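PDB 4YE5: peptidoglycan synthetase penicillin-binding protein 3 from Bifidobacterium adolescentis, which probably binds penicillin and, like other members of the transpeptidase family, probably cross-links peptidoglycan during cell-wall synthesis. Local coordinates for residues A[104-109]-A[117-122]; A[89-94]-A[108-113]; A[290-295]-A[412-417]; A[297-302]-A[360-365]. All coordinates share one frame; numbering follows the deposited sequence.

Interaction 1 of 4, residues A[104-109]-A[117-122]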
# COMPACT_ATOMS: atom_id res chain seq x y z
N THR A 104 -11.14 -19.26 -47.03
CA THR A 104 -12.04 -20.40 -46.89
C THR A 104 -12.32 -20.69 -45.43
O THR A 104 -13.47 -20.84 -45.03
CB THR A 104 -11.45 -21.67 -47.55
OG1 THR A 104 -11.25 -21.44 -48.95
CG2 THR A 104 -12.39 -22.84 -47.35
N GLU A 105 -11.26 -20.73 -44.63
CA GLU A 105 -11.42 -20.97 -43.20
C GLU A 105 -12.23 -19.88 -42.50
O GLU A 105 -13.09 -20.17 -41.67
CB GLU A 105 -10.05 -21.08 -42.52
CG GLU A 105 -10.16 -21.54 -41.08
CD GLU A 105 -8.86 -21.42 -40.31
OE1 GLU A 105 -7.93 -20.76 -40.82
OE2 GLU A 105 -8.78 -21.97 -39.19
N LEU A 106 -11.94 -18.62 -42.81
CA LEU A 106 -12.70 -17.52 -42.24
C LEU A 106 -14.17 -17.62 -42.65
O LEU A 106 -15.07 -17.41 -41.84
CB LEU A 106 -12.12 -16.17 -42.67
CG LEU A 106 -10.81 -15.73 -42.02
CD1 LEU A 106 -10.30 -14.45 -42.67
CD2 LEU A 106 -11.03 -15.52 -40.53
N GLY A 107 -14.40 -17.94 -43.91
CA GLY A 107 -15.75 -18.06 -44.43
C GLY A 107 -16.56 -19.12 -43.71
O GLY A 107 -17.76 -18.96 -43.48
N ALA A 108 -15.88 -20.21 -43.35
CA ALA A 108 -16.51 -21.30 -42.60
C ALA A 108 -16.85 -20.88 -41.17
O ALA A 108 -17.94 -21.17 -40.67
CB ALA A 108 -15.61 -22.55 -42.60
N LYS A 109 -15.93 -20.20 -40.51
CA LYS A 109 -16.21 -19.70 -39.18
C LYS A 109 -17.39 -18.72 -39.17
O LYS A 109 -18.15 -18.64 -38.19
CB LYS A 109 -14.99 -19.04 -38.56
CG LYS A 109 -13.92 -20.01 -38.12
CD LYS A 109 -12.73 -19.27 -37.55
CE LYS A 109 -11.66 -20.23 -37.07
NZ LYS A 109 -10.43 -19.50 -36.68
N VAL A 117 -18.19 -15.51 -32.79
CA VAL A 117 -17.14 -16.47 -33.15
C VAL A 117 -15.78 -15.78 -33.03
O VAL A 117 -15.62 -14.64 -33.45
CB VAL A 117 -17.36 -17.11 -34.56
CG1 VAL A 117 -17.13 -16.11 -35.70
CG2 VAL A 117 -16.47 -18.33 -34.75
N VAL A 118 -14.81 -16.46 -32.42
CA VAL A 118 -13.45 -15.93 -32.39
C VAL A 118 -12.81 -16.15 -33.75
O VAL A 118 -12.86 -17.25 -34.29
CB VAL A 118 -12.57 -16.62 -31.32
CG1 VAL A 118 -11.13 -16.12 -31.44
CG2 VAL A 118 -13.11 -16.35 -29.95
N LEU A 119 -12.23 -15.09 -34.32
CA LEU A 119 -11.59 -15.20 -35.62
C LEU A 119 -10.08 -15.29 -35.46
O LEU A 119 -9.41 -16.01 -36.19
CB LEU A 119 -11.94 -14.02 -36.52
CG LEU A 119 -13.43 -13.87 -36.85
CD1 LEU A 119 -13.66 -12.55 -37.58
CD2 LEU A 119 -13.91 -15.06 -37.67
N LYS A 120 -9.55 -14.52 -34.50
CA LYS A 120 -8.13 -14.56 -34.20
C LYS A 120 -7.83 -13.96 -32.84
O LYS A 120 -8.39 -12.92 -32.48
CB LYS A 120 -7.32 -13.83 -35.28
CG LYS A 120 -5.83 -14.15 -35.21
CD LYS A 120 -5.06 -13.53 -36.35
CE LYS A 120 -3.58 -13.87 -36.22
NZ LYS A 120 -2.78 -13.29 -37.34
N LYS A 121 -6.95 -14.62 -32.10
CA LYS A 121 -6.53 -14.17 -30.77
C LYS A 121 -5.22 -13.42 -30.87
O LYS A 121 -4.47 -13.60 -31.84
CB LYS A 121 -6.32 -15.38 -29.85
CG LYS A 121 -7.54 -16.26 -29.65
CD LYS A 121 -7.27 -17.35 -28.63
CE LYS A 121 -8.40 -18.36 -28.59
NZ LYS A 121 -8.13 -19.42 -27.57
N ASP A 122 -4.94 -12.58 -29.87
CA ASP A 122 -3.61 -11.99 -29.70
C ASP A 122 -3.11 -11.16 -30.90
O ASP A 122 -1.94 -11.25 -31.29
CB ASP A 122 -2.62 -13.12 -29.35
CG ASP A 122 -1.25 -12.60 -28.98
OD1 ASP A 122 -1.18 -11.58 -28.26
OD2 ASP A 122 -0.26 -13.19 -29.43
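Leu106 and Leu119 supply the apolar part of this contact, meeting through one methyl each: CD2 of Leu106 lies 4.1 Å from CD2 of Leu119, and the two side chains cross at about a right angle. Both are buried, and both also pack on Leu95 of helix 87-99, which links the pair to a wider hydrophobic layer. Val117 adds a second patch near the end of helix 103-109, its CG2 standing 4.1 Å from CB of Lys109. With CG1 placed between the backbone N and the carbonyl carbon (chi1 71°), the valine presents both methyls to the helix end, and CG1 comes within 3.7 Å of Lys109 O.

The helix runs nearly antiparallel to the strand, their axes 9.5 Å apart at 163°, and so lies against an edge strand of the three-stranded antiparallel sheet in the dimerisation-domain region. This edge strand carries a classic beta bulge at Leu119 and Lys120, where the backbones of both residues bond to Ile52 of the central strand 50-54.

Lys109 makes a different kind of approach. Its chain, extended beyond CG, lies against the strand backbone by van der Waals contact, with CD 3.8 Å from Val118 O. NZ of Lys109 ends 3.7 Å from Leu119 O, near that carbonyl but not hydrogen-bonded to it. The same NZ has a long ion pair, 3.9 Å, with OE2 of Glu105 one helical turn earlier.

Interaction 2 of 4, residues A[89-94]-A[108-113]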
# COMPACT_ATOMS: atom_id res chain seq x y z
N ALA A 89 -18.75 -15.06 -47.23
CA ALA A 89 -17.72 -15.12 -48.25
C ALA A 89 -17.12 -13.73 -48.45
O ALA A 89 -15.91 -13.59 -48.53
CB ALA A 89 -18.28 -15.67 -49.55
N ALA A 90 -17.96 -12.69 -48.51
CA ALA A 90 -17.45 -11.33 -48.70
C ALA A 90 -16.64 -10.84 -47.49
O ALA A 90 -15.56 -10.25 -47.66
CB ALA A 90 -18.61 -10.36 -49.01
N VAL A 91 -17.15 -11.07 -46.29
CA VAL A 91 -16.44 -10.66 -45.09
C VAL A 91 -15.09 -11.38 -45.02
O VAL A 91 -14.07 -10.76 -44.67
CB VAL A 91 -17.24 -10.95 -43.78
CG1 VAL A 91 -16.43 -10.50 -42.54
CG2 VAL A 91 -18.61 -10.26 -43.81
N ALA A 92 -15.09 -12.67 -45.35
CA ALA A 92 -13.87 -13.46 -45.26
C ALA A 92 -12.79 -12.94 -46.22
O ALA A 92 -11.63 -12.83 -45.85
CB ALA A 92 -14.15 -14.97 -45.52
N ARG A 93 -13.20 -12.60 -47.44
CA ARG A 93 -12.27 -12.08 -48.45
C ARG A 93 -11.64 -10.76 -48.03
O ARG A 93 -10.46 -10.51 -48.27
CB ARG A 93 -12.99 -11.87 -49.78
CG ARG A 93 -12.83 -13.01 -50.72
CD ARG A 93 -13.59 -12.79 -52.01
NE ARG A 93 -13.66 -14.03 -52.77
CZ ARG A 93 -14.23 -14.15 -53.96
NH1 ARG A 93 -14.80 -13.10 -54.56
NH2 ARG A 93 -14.22 -15.32 -54.55
N LEU A 94 -12.45 -9.90 -47.42
CA LEU A 94 -11.95 -8.62 -46.94
C LEU A 94 -10.97 -8.83 -45.80
O LEU A 94 -9.93 -8.17 -45.72
CB LEU A 94 -13.13 -7.72 -46.51
CG LEU A 94 -13.98 -7.15 -47.65
CD1 LEU A 94 -15.32 -6.63 -47.14
CD2 LEU A 94 -13.22 -6.04 -48.40
N ALA A 108 -15.88 -20.21 -43.35
CA ALA A 108 -16.51 -21.30 -42.60
C ALA A 108 -16.85 -20.88 -41.17
O ALA A 108 -17.94 -21.17 -40.67
CB ALA A 108 -15.61 -22.55 -42.60
N LYS A 109 -15.93 -20.20 -40.51
CA LYS A 109 -16.21 -19.70 -39.18
C LYS A 109 -17.39 -18.72 -39.17
O LYS A 109 -18.15 -18.64 -38.19
CB LYS A 109 -14.99 -19.04 -38.56
CG LYS A 109 -13.92 -20.01 -38.12
CD LYS A 109 -12.73 -19.27 -37.55
CE LYS A 109 -11.66 -20.23 -37.07
NZ LYS A 109 -10.43 -19.50 -36.68
N LEU A 110 -17.56 -17.97 -40.26
CA LEU A 110 -18.61 -16.95 -40.31
C LEU A 110 -19.92 -17.52 -40.84
O LEU A 110 -20.94 -16.82 -40.91
CB LEU A 110 -18.14 -15.76 -41.15
CG LEU A 110 -17.04 -14.91 -40.50
CD1 LEU A 110 -16.43 -13.94 -41.51
CD2 LEU A 110 -17.58 -14.16 -39.29
N SER A 111 -19.88 -18.79 -41.22
CA SER A 111 -21.04 -19.46 -41.79
C SER A 111 -21.77 -20.30 -40.75
O SER A 111 -22.75 -20.98 -41.07
CB SER A 111 -20.63 -20.33 -42.98
OG SER A 111 -20.42 -19.54 -44.14
N ILE A 112 -21.30 -20.27 -39.51
CA ILE A 112 -21.99 -20.96 -38.42
C ILE A 112 -23.19 -20.16 -37.91
O ILE A 112 -23.51 -19.09 -38.43
CB ILE A 112 -21.08 -21.26 -37.23
CG1 ILE A 112 -20.74 -19.98 -36.47
CG2 ILE A 112 -19.82 -21.99 -37.68
CD1 ILE A 112 -20.04 -20.23 -35.15
N SER A 113 -23.86 -20.69 -36.90
CA SER A 113 -25.03 -20.04 -36.34
C SER A 113 -24.63 -19.22 -35.13
O SER A 113 -23.61 -19.48 -34.49
CB SER A 113 -26.09 -21.08 -35.95
OG SER A 113 -25.64 -21.83 -34.83
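A small, buried, wholly apolar contact joins helix 87-99 to the residues that follow helix 103-109, with Val91 and Leu110 as its principal partners. It belongs to the dimerisation-domain region, and the two segments together bury 97 Å². The closest approach is from CG1 of Val91 to CD1 of Leu110, at 3.6 Å. That same leucine methyl lies 3.8 Å from CB of Val91, so a single branch of Leu110 reaches across and rests against the valine, one side chain set crosswise to the other. Val91 holds CG1 anti to its own backbone N (chi1 180°), which turns this methyl to meet the leucine. CD1 of Leu110 also passes 4.3 Å from the backbone N of Ala92, whose CB likewise points toward the 108-113 segment.

Leu110 is already beyond the helical part of its segment, and the turn there is tied by a backbone bond from Ser111 N to Ala108 O (3.1 Å). The carbonyl oxygens of Leu110 and Ile112 both accept from NE2 of Gln60, bonds that tie the turn to helix 56-61. Ala59 of that helix touches both Val91 and Leu110, and Leu110 further packs on Ala88 of helix 87-99 and on Val117 and Leu119 of strand 117-123, which places it between two helices and the edge of the sheet.

Interaction 3 of 4, residues A[290-295]-A[412-417]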
# COMPACT_ATOMS: atom_id res chain seq x y z
N LYS A 290 4.54 3.50 25.71
CA LYS A 290 4.81 4.42 26.81
C LYS A 290 5.08 5.82 26.26
O LYS A 290 4.88 6.81 26.96
CB LYS A 290 6.06 4.00 27.61
CG LYS A 290 5.92 2.72 28.46
CD LYS A 290 7.23 2.58 29.26
CE LYS A 290 7.20 1.38 30.22
NZ LYS A 290 7.09 0.08 29.52
N VAL A 291 5.57 5.89 25.02
CA VAL A 291 5.82 7.21 24.41
C VAL A 291 4.54 8.03 24.37
O VAL A 291 4.55 9.23 24.66
CB VAL A 291 6.43 7.09 23.00
CG1 VAL A 291 6.50 8.47 22.31
CG2 VAL A 291 7.84 6.48 23.11
N LEU A 292 3.44 7.37 24.03
CA LEU A 292 2.15 8.07 23.91
C LEU A 292 1.63 8.54 25.26
O LEU A 292 1.17 9.68 25.40
CB LEU A 292 1.08 7.18 23.26
CG LEU A 292 1.45 6.36 22.01
CD1 LEU A 292 0.18 5.95 21.28
CD2 LEU A 292 2.38 7.09 21.09
N ALA A 293 1.66 7.66 26.26
CA ALA A 293 1.10 8.02 27.58
C ALA A 293 1.92 9.10 28.27
O ALA A 293 1.37 10.02 28.90
CB ALA A 293 0.99 6.78 28.49
N MSE A 294 3.24 8.99 28.16
CA MSE A 294 4.16 9.95 28.79
C MSE A 294 4.08 11.32 28.14
O MSE A 294 4.15 12.35 28.82
CB MSE A 294 5.61 9.47 28.71
CG MSE A 294 6.60 10.36 29.48
SE MSE A 294 8.44 9.69 29.50
CE MSE A 294 8.13 8.08 30.54
N SER A 295 3.96 11.33 26.82
CA SER A 295 3.72 12.58 26.11
C SER A 295 2.51 13.29 26.72
O SER A 295 2.54 14.52 26.93
CB SER A 295 3.50 12.34 24.61
OG SER A 295 4.70 11.92 24.00
N THR A 412 3.79 3.68 13.56
CA THR A 412 4.80 4.47 12.91
C THR A 412 4.36 5.93 12.84
O THR A 412 5.15 6.83 13.08
CB THR A 412 5.11 3.91 11.51
OG1 THR A 412 5.70 2.61 11.65
CG2 THR A 412 6.08 4.81 10.76
N ASN A 413 3.08 6.17 12.53
CA ASN A 413 2.57 7.53 12.51
C ASN A 413 2.58 8.17 13.91
O ASN A 413 2.86 9.36 14.03
CB ASN A 413 1.15 7.60 11.92
CG ASN A 413 0.91 8.91 11.18
OD1 ASN A 413 1.85 9.52 10.66
ND2 ASN A 413 -0.35 9.36 11.12
N ALA A 414 2.28 7.40 14.94
CA ALA A 414 2.30 7.93 16.31
C ALA A 414 3.71 8.35 16.70
O ALA A 414 3.93 9.42 17.27
CB ALA A 414 1.76 6.87 17.30
N ILE A 415 4.69 7.51 16.40
CA ILE A 415 6.08 7.88 16.64
C ILE A 415 6.52 9.09 15.80
O ILE A 415 7.31 9.92 16.27
CB ILE A 415 7.01 6.67 16.39
CG1 ILE A 415 6.73 5.60 17.45
CG2 ILE A 415 8.48 7.10 16.38
CD1 ILE A 415 7.00 6.07 18.90
N SER A 416 6.01 9.20 14.58
CA SER A 416 6.35 10.34 13.73
C SER A 416 5.98 11.65 14.41
O SER A 416 6.62 12.69 14.19
CB SER A 416 5.63 10.26 12.38
OG SER A 416 4.35 10.83 12.48
N VAL A 417 4.94 11.62 15.25
CA VAL A 417 4.49 12.84 15.94
C VAL A 417 5.64 13.45 16.76
O VAL A 417 5.83 14.67 16.77
CB VAL A 417 3.30 12.57 16.90
CG1 VAL A 417 3.05 13.78 17.82
CG2 VAL A 417 2.06 12.23 16.12
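Leu292 and Val291 of helix 290-299 pack on Ala414 and Ile415 of helix 408-419, forming two apolar pairs. In the first, CD2 of Leu292 meets CB of Ala414 at 3.8 Å. In the second, CG1 of Val291 faces CD1 of Ile415 at 4.2 Å, the two side chains roughly perpendicular; a chi1 of 172° swings CG1 of Val291 away from its own backbone N and toward helix 408-419. Val291 is also packed by Met461 and Met465 of helix 455-470, and Leu292 by Phe366 and Ile368.

No hydrogen bond passes between the two segments. Ser295 bonds within its own helix: OG donates to Val291 O at 2.8 Å, tilted 27° from the carbonyl plane, and its backbone N reaches the same oxygen from the opposite face, so one carbonyl is gripped twice. Thr412 and Asn413 have polar partners elsewhere in the domain. Lys290, next to Val291, fits the SxxK pattern of penicillin-binding proteins, its NZ bonded to Ser287 OG and Asn344 OD1; helix 290-299 thus probably borders the active site.

All four touching residues are buried, and the contact rests on van der Waals packing and burial of apolar groups, without directional bonding.

Interaction 4 of 4, residues A[297-302]-A[360-365]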
# COMPACT_ATOMS: atom_id res chain seq x y z
N MSE A 297 1.36 12.94 29.83
CA MSE A 297 1.71 13.40 31.17
C MSE A 297 2.43 14.74 31.14
O MSE A 297 2.16 15.62 31.96
CB MSE A 297 2.61 12.39 31.88
CG MSE A 297 1.93 11.08 32.15
SE MSE A 297 3.21 9.85 32.90
CE MSE A 297 2.12 8.24 32.76
N LEU A 298 3.35 14.89 30.20
CA LEU A 298 4.09 16.14 30.06
C LEU A 298 3.15 17.24 29.59
O LEU A 298 3.13 18.31 30.16
CB LEU A 298 5.23 15.99 29.07
CG LEU A 298 6.30 14.97 29.47
CD1 LEU A 298 7.31 14.86 28.35
CD2 LEU A 298 6.99 15.39 30.77
N GLN A 299 2.37 16.96 28.55
CA GLN A 299 1.46 17.93 27.98
C GLN A 299 0.49 18.50 29.02
O GLN A 299 0.22 19.71 29.03
CB GLN A 299 0.67 17.33 26.81
CG GLN A 299 -0.28 18.31 26.14
CD GLN A 299 0.46 19.43 25.42
OE1 GLN A 299 1.57 19.23 24.92
NE2 GLN A 299 -0.14 20.63 25.40
N LEU A 300 -0.01 17.63 29.89
CA LEU A 300 -1.00 18.00 30.90
C LEU A 300 -0.35 18.64 32.10
O LEU A 300 -1.03 19.12 33.00
CB LEU A 300 -1.78 16.76 31.35
CG LEU A 300 -2.70 16.12 30.30
CD1 LEU A 300 -3.18 14.74 30.75
CD2 LEU A 300 -3.88 17.06 30.01
N GLY A 301 0.99 18.63 32.12
CA GLY A 301 1.73 19.21 33.22
C GLY A 301 1.65 18.35 34.47
O GLY A 301 1.80 18.83 35.59
N LEU A 302 1.39 17.06 34.27
CA LEU A 302 1.31 16.14 35.40
C LEU A 302 2.69 15.90 35.97
O LEU A 302 2.86 15.79 37.17
CB LEU A 302 0.66 14.82 34.98
CG LEU A 302 -0.82 14.96 34.64
CD1 LEU A 302 -1.40 13.62 34.27
CD2 LEU A 302 -1.58 15.59 35.83
N TYR A 360 -7.14 7.82 27.81
CA TYR A 360 -7.76 7.47 26.53
C TYR A 360 -7.47 8.56 25.48
O TYR A 360 -7.11 8.26 24.35
CB TYR A 360 -9.29 7.32 26.69
CG TYR A 360 -9.98 7.01 25.38
CD1 TYR A 360 -10.18 5.69 24.96
CD2 TYR A 360 -10.41 8.04 24.53
CE1 TYR A 360 -10.79 5.40 23.75
CE2 TYR A 360 -11.03 7.75 23.32
CZ TYR A 360 -11.22 6.44 22.94
OH TYR A 360 -11.83 6.17 21.73
N ASN A 361 -7.66 9.82 25.89
CA ASN A 361 -7.53 10.95 24.98
C ASN A 361 -6.16 11.02 24.33
O ASN A 361 -6.06 11.19 23.13
CB ASN A 361 -7.80 12.28 25.70
CG ASN A 361 -7.58 13.48 24.80
OD1 ASN A 361 -8.44 13.83 23.99
ND2 ASN A 361 -6.42 14.11 24.93
N PHE A 362 -5.10 10.88 25.12
CA PHE A 362 -3.78 10.98 24.51
C PHE A 362 -3.42 9.80 23.63
O PHE A 362 -2.82 9.98 22.58
CB PHE A 362 -2.69 11.37 25.51
CG PHE A 362 -2.67 12.87 25.75
CD1 PHE A 362 -1.98 13.71 24.88
CD2 PHE A 362 -3.40 13.43 26.78
CE1 PHE A 362 -1.99 15.10 25.08
CE2 PHE A 362 -3.41 14.81 26.99
CZ PHE A 362 -2.70 15.64 26.14
N ILE A 363 -3.83 8.60 24.02
CA ILE A 363 -3.59 7.47 23.13
C ILE A 363 -4.36 7.64 21.82
O ILE A 363 -3.79 7.52 20.73
CB ILE A 363 -3.89 6.14 23.84
CG1 ILE A 363 -2.84 5.95 24.95
CG2 ILE A 363 -3.85 4.97 22.83
CD1 ILE A 363 -3.29 5.09 26.05
N SER A 364 -5.64 7.97 21.93
CA SER A 364 -6.48 8.19 20.76
C SER A 364 -5.95 9.35 19.89
O SER A 364 -5.94 9.26 18.67
CB SER A 364 -7.91 8.51 21.21
OG SER A 364 -8.79 8.50 20.11
N LYS A 365 -5.54 10.43 20.54
CA LYS A 365 -5.01 11.60 19.83
C LYS A 365 -3.83 11.25 18.91
O LYS A 365 -3.62 11.91 17.89
CB LYS A 365 -4.55 12.65 20.84
CG LYS A 365 -4.81 14.09 20.46
CD LYS A 365 -4.38 14.97 21.64
CE LYS A 365 -4.80 16.43 21.50
NZ LYS A 365 -4.52 17.17 22.77
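Phe362 of helix 356-365 projects toward the C-terminal end of helix 290-299, joining the two in the transpeptidase domain; Gln299 and Leu300 meet the outer part of its ring at neighbouring positions. Gln299 runs across the phenylalanine, close to perpendicular, and touches it with its aliphatic stem: CG lies 3.6 Å from CZ of Phe362, and CB of Gln299 is 3.8 Å from that same ring atom. Leu300 instead slides past the phenylalanine in the opposite direction, setting CG 3.6 Å from CE2 of Phe362 while both leucine methyls also lie near that carbon. Each comes at the ring obliquely.

With CG of Gln299 anti to the backbone N (chi1 -178°), CB and CG are brought up against CZ and CE1 of the ring, and the chain then bends at chi2 to carry the amide away. Amide and ring planes end 32° apart. The amide is engaged elsewhere, with OE1 accepting from the backbone N of Asp454, so one side chain serves an apolar contact at its base and a hydrogen bond at its tip. Within the helix of Phe362, Asn361 places ND2 over one face of the ring, 3.6 Å above its plane and offset toward the rim.

The backbone oxygen of Gln299 is hydrogen-bonded to a glycerol, probably from the crystallisation liquor. Immediately beyond the contact the helix is closed by Gly301, whose positive phi (73°) turns the chain. Leu302 N then bonds back to Met297 O (2.8 Å) and Gly301 N to Leu298 O (2.9 Å), the signature of a Schellman motif at a helix C-terminus.

The four contacts form two separate clusters on opposite sides of the chain's centre. Interactions 1 and 2 share Ala108 and Lys109 of helix 103-109, and their centres are 8 Å apart; Ala92 CB of interaction 2 packs 3.7 Å from Leu106 CB of interaction 1, so the two contacts touch directly in the dimerisation-domain region. Interactions 3 and 4, with centres 10 Å apart, lie in the transpeptidase region and use successive parts of helix 290-299, the first near the probable SxxK site and the second at the helix's far end. Interaction 4 is nested within the loop closed by interaction 3. Between the clusters, centres of interactions 1 and 3 are about 66 Å apart.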